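GlcNAc Inducible Gene 2, GIG2 (Candida albicans, PDB 6AKZ) is an iron-binding protein of the DUF1479 family within the cupin clan, and probably acts as an oxygenase. Local coordinates at residues R254-G268 with S337-C351. Residues are numbered along the deposited sequence; the frame is centred on the assembly and turned at random.
Sequences RTLQGWLALSNNKSG and SIPDVKKGSFVFWHC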
ATOM      1  N   ARG A 254       0.981   2.496  -5.023  1.00 15.40           N
ATOM      2  CA  ARG A 254       2.025   2.320  -3.998  1.00 14.59           C
ATOM      3  C   ARG A 254       2.228   0.782  -3.919  1.00 16.06           C
ATOM      4  O   ARG A 254       1.232   0.045  -3.838  1.00 15.18           O
ATOM      5  CB  ARG A 254       1.548   2.835  -2.626  1.00 19.40           C
ATOM      6  CG  ARG A 254       1.209   4.338  -2.602  1.00 20.85           C
ATOM      7  CD  ARG A 254       0.643   4.769  -1.270  1.00 22.03           C
ATOM      8  NE  ARG A 254      -0.665   4.159  -1.034  1.00 25.48           N
ATOM      9  CZ  ARG A 254      -1.357   4.262   0.100  1.00 25.44           C
ATOM     10  NH1 ARG A 254      -0.906   5.034   1.068  1.00 21.69           N
ATOM     11  NH2 ARG A 254      -2.560   3.676   0.206  1.00 22.73           N
ATOM     12  N   THR A 255       3.474   0.340  -3.994  1.00 11.82           N
ATOM     13  CA  THR A 255       3.858  -1.038  -3.815  1.00 13.04           C
ATOM     14  C   THR A 255       3.784  -1.389  -2.342  1.00 12.60           C
ATOM     15  O   THR A 255       3.442  -2.551  -2.003  1.00 12.10           O
ATOM     16  CB  THR A 255       5.282  -1.297  -4.321  1.00 12.79           C
ATOM     17  OG1 THR A 255       6.193  -0.260  -3.886  1.00 13.65           O
ATOM     18  CG2 THR A 255       5.306  -1.264  -5.815  1.00 14.22           C
ATOM     19  N   LEU A 256       4.180  -0.439  -1.500  1.00 11.14           N
ATOM     20  CA  LEU A 256       4.173  -0.653  -0.071  1.00 10.99           C
ATOM     21  C   LEU A 256       3.550   0.491   0.618  1.00 11.14           C
ATOM     22  O   LEU A 256       3.827   1.653   0.238  1.00 10.24           O
ATOM     23  CB  LEU A 256       5.601  -0.763   0.444  1.00 10.87           C
ATOM     24  CG  LEU A 256       6.467  -1.908  -0.084  1.00 11.19           C
ATOM     25  CD1 LEU A 256       7.877  -1.727   0.501  1.00 11.59           C
ATOM     26  CD2 LEU A 256       5.868  -3.255   0.308  1.00 10.68           C
ATOM     27  N   GLN A 257       2.804   0.236   1.686  1.00  9.96           N
ATOM     28  CA  GLN A 257       2.397   1.317   2.597  1.00 10.82           C
ATOM     29  C   GLN A 257       3.423   1.309   3.717  1.00 10.79           C
ATOM     30  O   GLN A 257       4.105   0.322   3.976  1.00 10.05           O
ATOM     31  CB  GLN A 257       1.044   1.077   3.217  1.00 12.99           C
ATOM     32  CG  GLN A 257      -0.135   1.110   2.214  1.00 13.72           C
ATOM     33  CD  GLN A 257      -1.497   1.125   2.904  1.00 17.37           C
ATOM     34  OE1 GLN A 257      -1.705   1.931   3.792  1.00 18.80           O
ATOM     35  NE2 GLN A 257      -2.447   0.325   2.432  1.00 15.87           N
ATOM     36  N   GLY A 258       3.531   2.435   4.362  1.00  9.73           N
ATOM     37  CA  GLY A 258       4.513   2.600   5.423  1.00  9.30           C
ATOM     38  C   GLY A 258       4.359   3.773   6.325  1.00 10.03           C
ATOM     39  O   GLY A 258       3.668   4.744   5.953  1.00  9.12           O
ATOM     40  N   TRP A 259       5.119   3.756   7.407  1.00  9.74           N
ATOM     41  CA  TRP A 259       5.261   4.954   8.218  1.00 10.18           C
ATOM     42  C   TRP A 259       6.421   4.902   9.149  1.00  9.70           C
ATOM     43  O   TRP A 259       6.994   3.785   9.421  1.00  9.30           O
ATOM     44  CB  TRP A 259       3.990   5.171   9.043  1.00 10.33           C
ATOM     45  CG  TRP A 259       3.389   4.032   9.810  1.00  9.01           C
ATOM     46  CD1 TRP A 259       2.168   3.461   9.526  1.00 10.04           C
ATOM     47  CD2 TRP A 259       3.830   3.390  11.045  1.00  9.57           C
ATOM     48  NE1 TRP A 259       1.844   2.515  10.483  1.00 10.13           N
ATOM     49  CE2 TRP A 259       2.804   2.465  11.426  1.00 11.55           C
ATOM     50  CE3 TRP A 259       4.958   3.503  11.854  1.00 10.15           C
ATOM     51  CZ2 TRP A 259       2.914   1.638  12.517  1.00 11.43           C
ATOM     52  CZ3 TRP A 259       5.070   2.695  12.973  1.00 11.93           C
ATOM     53  CH2 TRP A 259       4.072   1.779  13.293  1.00 11.11           C
ATOM     54  N   LEU A 260       6.827   6.093   9.529  1.00 10.42           N
ATOM     55  CA  LEU A 260       7.915   6.337  10.490  1.00 10.93           C
ATOM     56  C   LEU A 260       7.336   6.572  11.858  1.00 11.63           C
ATOM     57  O   LEU A 260       6.466   7.445  12.022  1.00 10.43           O
ATOM     58  CB  LEU A 260       8.772   7.544  10.077  1.00 12.49           C
ATOM     59  CG  LEU A 260       9.888   8.034  11.063  1.00 11.82           C
ATOM     60  CD1 LEU A 260      10.973   7.001  11.072  1.00 13.23           C
ATOM     61  CD2 LEU A 260      10.400   9.345  10.545  1.00 13.73           C
ATOM     62  N   ALA A 261       7.811   5.839  12.845  1.00 10.90           N
ATOM     63  CA  ALA A 261       7.379   5.976  14.250  1.00 11.94           C
ATOM     64  C   ALA A 261       7.906   7.240  14.935  1.00 12.44           C
ATOM     65  O   ALA A 261       9.115   7.444  15.014  1.00 11.70           O
ATOM     66  CB  ALA A 261       7.812   4.742  15.071  1.00 10.87           C
ATOM     67  N   LEU A 262       6.997   8.077  15.424  1.00 13.69           N
ATOM     68  CA  LEU A 262       7.334   9.334  16.131  1.00 13.48           C
ATOM     69  C   LEU A 262       7.117   9.145  17.647  1.00 14.16           C
ATOM     70  O   LEU A 262       7.329  10.087  18.437  1.00 13.88           O
ATOM     71  CB  LEU A 262       6.416  10.438  15.635  1.00 13.97           C
ATOM     72  CG  LEU A 262       6.476  10.746  14.131  1.00 13.33           C
ATOM     73  CD1 LEU A 262       5.463  11.853  13.815  1.00 15.58           C
ATOM     74  CD2 LEU A 262       7.894  11.065  13.737  1.00 12.60           C
ATOM     75  N   SER A 263       6.771   7.932  18.051  1.00 11.63           N
ATOM     76  CA  SER A 263       6.467   7.641  19.458  1.00 12.57           C
ATOM     77  C   SER A 263       6.836   6.179  19.787  1.00 13.32           C
ATOM     78  O   SER A 263       7.000   5.351  18.869  1.00 15.25           O
ATOM     79  CB  SER A 263       4.996   7.898  19.726  1.00 13.60           C
ATOM     80  OG  SER A 263       4.161   7.089  18.918  1.00 13.94           O
ATOM     81  N   ASN A 264       6.980   5.889  21.078  1.00 14.04           N
ATOM     82  CA  ASN A 264       7.124   4.521  21.552  1.00 14.53           C
ATOM     83  C   ASN A 264       5.758   4.013  21.961  1.00 14.02           C
ATOM     84  O   ASN A 264       5.140   4.646  22.861  1.00 15.94           O
ATOM     85  CB  ASN A 264       8.003   4.456  22.798  1.00 15.33           C
ATOM     86  CG  ASN A 264       9.384   4.975  22.569  1.00 16.97           C
ATOM     87  OD1 ASN A 264      10.088   4.659  21.571  1.00 16.69           O
ATOM     88  ND2 ASN A 264       9.794   5.860  23.483  1.00 17.61           N
ATOM     89  N   ASN A 265       5.269   2.890  21.384  1.00 13.32           N
ATOM     90  CA  ASN A 265       3.953   2.297  21.772  1.00 12.54           C
ATOM     91  C   ASN A 265       4.037   0.790  21.717  1.00 15.15           C
ATOM     92  O   ASN A 265       4.571   0.255  20.752  1.00 15.02           O
ATOM     93  CB  ASN A 265       2.842   2.731  20.844  1.00 14.07           C
ATOM     94  CG  ASN A 265       2.814   4.235  20.656  1.00 14.56           C
ATOM     95  OD1 ASN A 265       3.511   4.757  19.738  1.00 16.26           O
ATOM     96  ND2 ASN A 265       2.166   4.972  21.578  1.00 12.73           N
ATOM     97  N   LYS A 266       3.588   0.116  22.746  1.00 13.56           N
ATOM     98  CA  LYS A 266       3.767  -1.365  22.827  1.00 15.05           C
ATOM     99  C   LYS A 266       2.647  -1.989  21.976  1.00 15.43           C
ATOM    100  O   LYS A 266       1.800  -1.268  21.583  1.00 14.46           O
ATOM    101  CB  LYS A 266       3.600  -1.847  24.232  1.00 17.74           C
ATOM    102  CG  LYS A 266       4.797  -1.480  25.079  1.00 21.61           C
ATOM    103  CD  LYS A 266       4.560  -1.921  26.517  1.00 27.27           C
ATOM    104  CE  LYS A 266       5.540  -1.309  27.478  1.00 32.18           C
ATOM    105  NZ  LYS A 266       5.029   0.047  27.872  1.00 39.21           N
ATOM    106  N   SER A 267       2.760  -3.263  21.604  1.00 15.61           N
ATOM    107  CA  SER A 267       1.727  -3.948  20.769  1.00 15.26           C
ATOM    108  C   SER A 267       0.366  -3.678  21.329  1.00 14.82           C
ATOM    109  O   SER A 267       0.183  -3.730  22.572  1.00 17.24           O
ATOM    110  CB  SER A 267       1.958  -5.480  20.701  1.00 16.36           C
ATOM    111  OG  SER A 267       3.217  -5.765  20.253  1.00 18.85           O
ATOM    112  N   GLY A 268      -0.601  -3.362  20.496  1.00 15.85           N
ATOM    113  CA  GLY A 268      -1.965  -3.106  20.971  1.00 15.51           C
ATOM    114  C   GLY A 268      -2.265  -1.672  21.423  1.00 16.77           C
ATOM    115  O   GLY A 268      -3.397  -1.320  21.666  1.00 17.74           O
ATOM    116  N   SER A 337      -1.242  -7.948  16.341  1.00 12.92           N
ATOM    117  CA  SER A 337      -0.596  -6.626  16.451  1.00 14.65           C
ATOM    118  C   SER A 337       0.791  -6.702  15.947  1.00 14.71           C
ATOM    119  O   SER A 337       1.434  -7.760  16.065  1.00 14.31           O
ATOM    120  CB  SER A 337      -0.525  -6.153  17.903  1.00 17.25           C
ATOM    121  OG  SER A 337      -1.830  -5.934  18.347  1.00 21.68           O
ATOM    122  N   ILE A 338       1.301  -5.558  15.491  1.00 12.70           N
ATOM    123  CA  ILE A 338       2.766  -5.484  15.264  1.00 12.59           C
ATOM    124  C   ILE A 338       3.533  -5.516  16.584  1.00 14.20           C
ATOM    125  O   ILE A 338       2.941  -5.312  17.647  1.00 14.24           O
ATOM    126  CB  ILE A 338       3.154  -4.255  14.428  1.00 13.33           C
ATOM    127  CG1 ILE A 338       2.724  -2.972  15.156  1.00 11.60           C
ATOM    128  CG2 ILE A 338       2.625  -4.449  13.003  1.00 14.72           C
ATOM    129  CD1 ILE A 338       3.321  -1.770  14.510  1.00 13.75           C
ATOM    130  N   PRO A 339       4.845  -5.832  16.537  1.00 15.78           N
ATOM    131  CA  PRO A 339       5.739  -5.744  17.727  1.00 16.16           C
ATOM    132  C   PRO A 339       5.758  -4.345  18.297  1.00 15.32           C
ATOM    133  O   PRO A 339       5.263  -3.375  17.683  1.00 16.28           O
ATOM    134  CB  PRO A 339       7.119  -6.272  17.231  1.00 17.02           C
ATOM    135  CG  PRO A 339       6.935  -6.621  15.792  1.00 17.35           C
ATOM    136  CD  PRO A 339       5.552  -6.355  15.357  1.00 17.02           C
ATOM    137  N   ASP A 340       6.215  -4.263  19.543  1.00 16.33           N
ATOM    138  CA  ASP A 340       6.417  -2.964  20.220  1.00 14.64           C
ATOM    139  C   ASP A 340       7.120  -2.000  19.248  1.00 12.89           C
ATOM    140  O   ASP A 340       8.025  -2.396  18.553  1.00 13.92           O
ATOM    141  CB  ASP A 340       7.262  -3.140  21.496  1.00 15.98           C
ATOM    142  CG  ASP A 340       6.514  -3.912  22.588  1.00 19.53           C
ATOM    143  OD1 ASP A 340       5.242  -4.113  22.531  1.00 18.08           O
ATOM    144  OD2 ASP A 340       7.240  -4.345  23.528  1.00 20.70           O
ATOM    145  N   VAL A 341       6.604  -0.804  19.132  1.00 12.58           N
ATOM    146  CA  VAL A 341       7.155   0.213  18.235  1.00 14.34           C
ATOM    147  C   VAL A 341       8.006   1.170  19.062  1.00 14.37           C
ATOM    148  O   VAL A 341       7.527   1.680  20.095  1.00 14.34           O
ATOM    149  CB  VAL A 341       5.987   1.008  17.602  1.00 17.90           C
ATOM    150  CG1 VAL A 341       6.463   2.189  16.807  1.00 20.58           C
ATOM    151  CG2 VAL A 341       5.178   0.076  16.738  1.00 21.50           C
ATOM    152  N   LYS A 342       9.220   1.421  18.581  1.00 14.41           N
ATOM    153  CA  LYS A 342      10.119   2.422  19.129  1.00 14.80           C
ATOM    154  C   LYS A 342      10.249   3.645  18.153  1.00 15.36           C
ATOM    155  O   LYS A 342      10.267   3.517  16.940  1.00 11.85           O
ATOM    156  CB  LYS A 342      11.474   1.778  19.434  1.00 18.36           C
ATOM    157  CG  LYS A 342      11.393   0.581  20.398  1.00 20.45           C
ATOM    158  CD  LYS A 342      10.980   1.038  21.776  1.00 25.52           C
ATOM    159  CE  LYS A 342      11.178  -0.083  22.852  1.00 26.85           C
ATOM    160  NZ  LYS A 342       9.874  -0.760  23.183  1.00 29.00           N
ATOM    161  N   LYS A 343      10.388   4.816  18.715  1.00 16.60           N
ATOM    162  CA  LYS A 343      10.734   6.073  17.922  1.00 15.43           C
ATOM    163  C   LYS A 343      11.841   5.815  16.913  1.00 15.55           C
ATOM    164  O   LYS A 343      12.822   5.171  17.237  1.00 16.84           O
ATOM    165  CB  LYS A 343      11.233   7.175  18.874  1.00 16.80           C
ATOM    166  CG  LYS A 343      10.173   7.698  19.750  1.00 18.79           C
ATOM    167  CD  LYS A 343      10.750   8.702  20.745  1.00 19.66           C
ATOM    168  CE  LYS A 343       9.612   9.252  21.588  1.00 20.13           C
ATOM    169  NZ  LYS A 343      10.105  10.263  22.573  1.00 23.52           N
ATOM    170  N   GLY A 344      11.622   6.200  15.681  1.00 13.67           N
ATOM    171  CA  GLY A 344      12.634   6.027  14.664  1.00 14.98           C
ATOM    172  C   GLY A 344      12.720   4.693  13.985  1.00 15.46           C
ATOM    173  O   GLY A 344      13.635   4.522  13.130  1.00 14.51           O
ATOM    174  N   SER A 345      11.768   3.798  14.272  1.00 12.61           N
ATOM    175  CA  SER A 345      11.537   2.613  13.463  1.00 14.01           C
ATOM    176  C   SER A 345      10.631   2.975  12.303  1.00 15.20           C
ATOM    177  O   SER A 345       9.891   3.932  12.343  1.00 12.60           O
ATOM    178  CB  SER A 345      10.830   1.499  14.238  1.00 13.57           C
ATOM    179  OG  SER A 345      11.703   1.081  15.273  1.00 16.13           O
ATOM    180  N   PHE A 346      10.762   2.195  11.246  1.00 12.78           N
ATOM    181  CA  PHE A 346       9.937   2.322  10.049  1.00 11.09           C
ATOM    182  C   PHE A 346       9.208   1.015   9.870  1.00 10.67           C
ATOM    183  O   PHE A 346       9.851  -0.043   9.938  1.00 12.72           O
ATOM    184  CB  PHE A 346      10.732   2.726   8.834  1.00 11.57           C
ATOM    185  CG  PHE A 346       9.932   3.412   7.802  1.00 10.57           C
ATOM    186  CD1 PHE A 346       9.141   2.677   6.921  1.00 10.58           C
ATOM    187  CD2 PHE A 346       9.859   4.782   7.739  1.00 10.60           C
ATOM    188  CE1 PHE A 346       8.353   3.304   6.027  1.00 11.70           C
ATOM    189  CE2 PHE A 346       9.069   5.409   6.810  1.00 10.31           C
ATOM    190  CZ  PHE A 346       8.310   4.696   5.982  1.00 11.34           C
ATOM    191  N   VAL A 347       7.895   1.087   9.569  1.00 10.14           N
ATOM    192  CA  VAL A 347       7.091  -0.079   9.358  1.00  9.95           C
ATOM    193  C   VAL A 347       6.567  -0.045   7.905  1.00 10.79           C
ATOM    194  O   VAL A 347       5.932   0.934   7.505  1.00 10.36           O
ATOM    195  CB  VAL A 347       5.961  -0.232  10.377  1.00 10.89           C
ATOM    196  CG1 VAL A 347       4.919  -1.264   9.959  1.00 11.90           C
ATOM    197  CG2 VAL A 347       6.537  -0.516  11.765  1.00 11.18           C
ATOM    198  N   PHE A 348       6.764  -1.138   7.204  1.00  9.72           N
ATOM    199  CA  PHE A 348       6.276  -1.348   5.806  1.00 10.00           C
ATOM    200  C   PHE A 348       5.272  -2.493   5.766  1.00 11.92           C
ATOM    201  O   PHE A 348       5.451  -3.527   6.420  1.00 10.97           O
ATOM    202  CB  PHE A 348       7.409  -1.772   4.886  1.00 11.27           C
ATOM    203  CG  PHE A 348       8.341  -0.702   4.494  1.00 11.76           C
ATOM    204  CD1 PHE A 348       7.921   0.280   3.622  1.00 12.96           C
ATOM    205  CD2 PHE A 348       9.669  -0.691   4.962  1.00 13.98           C
ATOM    206  CE1 PHE A 348       8.758   1.321   3.199  1.00 14.29           C
ATOM    207  CE2 PHE A 348      10.511   0.367   4.551  1.00 13.18           C
ATOM    208  CZ  PHE A 348      10.053   1.350   3.680  1.00 12.20           C
ATOM    209  N   TRP A 349       4.237  -2.365   4.953  1.00 12.04           N
ATOM    210  CA  TRP A 349       3.473  -3.494   4.596  1.00 10.82           C
ATOM    211  C   TRP A 349       3.096  -3.439   3.098  1.00 10.76           C
ATOM    212  O   TRP A 349       2.836  -2.388   2.476  1.00  9.84           O
ATOM    213  CB  TRP A 349       2.258  -3.759   5.471  1.00 10.11           C
ATOM    214  CG  TRP A 349       1.192  -2.690   5.484  1.00 12.30           C
ATOM    215  CD1 TRP A 349       0.010  -2.739   4.830  1.00 12.89           C
ATOM    216  CD2 TRP A 349       1.229  -1.430   6.169  1.00 11.43           C
ATOM    217  NE1 TRP A 349      -0.747  -1.537   5.051  1.00 13.39           N
ATOM    218  CE2 TRP A 349      -0.035  -0.775   5.940  1.00 12.84           C
ATOM    219  CE3 TRP A 349       2.166  -0.810   7.013  1.00 12.05           C
ATOM    220  CZ2 TRP A 349      -0.358   0.457   6.515  1.00 12.61           C
ATOM    221  CZ3 TRP A 349       1.855   0.472   7.548  1.00 14.03           C
ATOM    222  CH2 TRP A 349       0.629   1.077   7.302  1.00 13.19           C
ATOM    223  N   HIS A 350       3.054  -4.623   2.525  1.00 10.26           N
ATOM    224  CA  HIS A 350       2.644  -4.832   1.106  1.00 11.02           C
ATOM    225  C   HIS A 350       1.239  -4.312   0.833  1.00 11.32           C
ATOM    226  O   HIS A 350       0.353  -4.364   1.673  1.00 11.07           O
ATOM    227  CB  HIS A 350       2.755  -6.291   0.696  1.00 10.72           C
ATOM    228  CG  HIS A 350       2.731  -6.532  -0.775  1.00 10.33           C
ATOM    229  ND1 HIS A 350       1.568  -6.699  -1.486  1.00 11.49           N
ATOM    230  CD2 HIS A 350       3.736  -6.794  -1.640  1.00 11.49           C
ATOM    231  CE1 HIS A 350       1.848  -6.986  -2.742  1.00 12.44           C
ATOM    232  NE2 HIS A 350       3.168  -7.042  -2.864  1.00 12.71           N
ATOM    233  N   CYS A 351       1.058  -3.688  -0.327  1.00 12.18           N
ATOM    234  CA  CYS A 351      -0.225  -3.145  -0.706  1.00 13.90           C
ATOM    235  C   CYS A 351      -1.377  -4.139  -0.650  1.00 13.24           C
ATOM    236  O   CYS A 351      -2.530  -3.743  -0.545  1.00 16.66           O
ATOM    237  CB  CYS A 351      -0.157  -2.448  -2.098  1.00 16.90           C
ATOM    238  SG  CYS A 351       0.365  -3.580  -3.411  1.00 17.75           S
TER
HETATM  239  O   HOH W   1      -2.810  -1.055  -0.206  1.00 17.57           O
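Strands 256-261 and 346-350 run antiparallel, their axes 4.6 Å apart at 163°; paired backbone bonds at Gln257-Trp349 and Trp259-Val347 set the register, which Ala261 continues with Ser345 and Gly344, and Val347 N reaches Trp259 O in a nearly straight bond. Gln257, Trp259, Val347 and Trp349 share one face of the sheet. There the indole of Trp259 lies flat over Val347, whose CB sits 3.9 Å from the centroid of the six-membered ring, while Val341 CG2 meets the ring edge. A chi1 of 48° places CG between the backbone N and carbonyl carbon, which brings the indole across toward 337-351, alongside Val347. Trp259 CD1 lies in the plane of the Trp349 ring at its edge, 3.6 Å from CZ3; the ring pair as a whole is oblique, with planes at 74°. Gln257 CB makes a CH-pi contact over the six-membered ring of Trp349, 3.8 Å from its centroid, with OE1 near CZ2. On the reverse face Trp259 O sits 3.3 Å above the centre of the Phe346 ring, which also touches Met145 and Ile148 of helix 143-153. Beyond the strands, Asn264 OD1 accepts Lys343 N (2.9 Å), Asp340 OD1 takes Ser267 N through its anti lone pair, and Ser267 OG donates to Ile338 O (2.7 Å). Gln257 NE2 donates to a water that in turn donates to Cys351 O, and is also hydrogen-bonded to Asp194 OD2, an iron ligand; Trp349 meets His355, another. The contact therefore places a second shell beside the iron site, consistent with Gln257 orienting the Asp194 carboxylate.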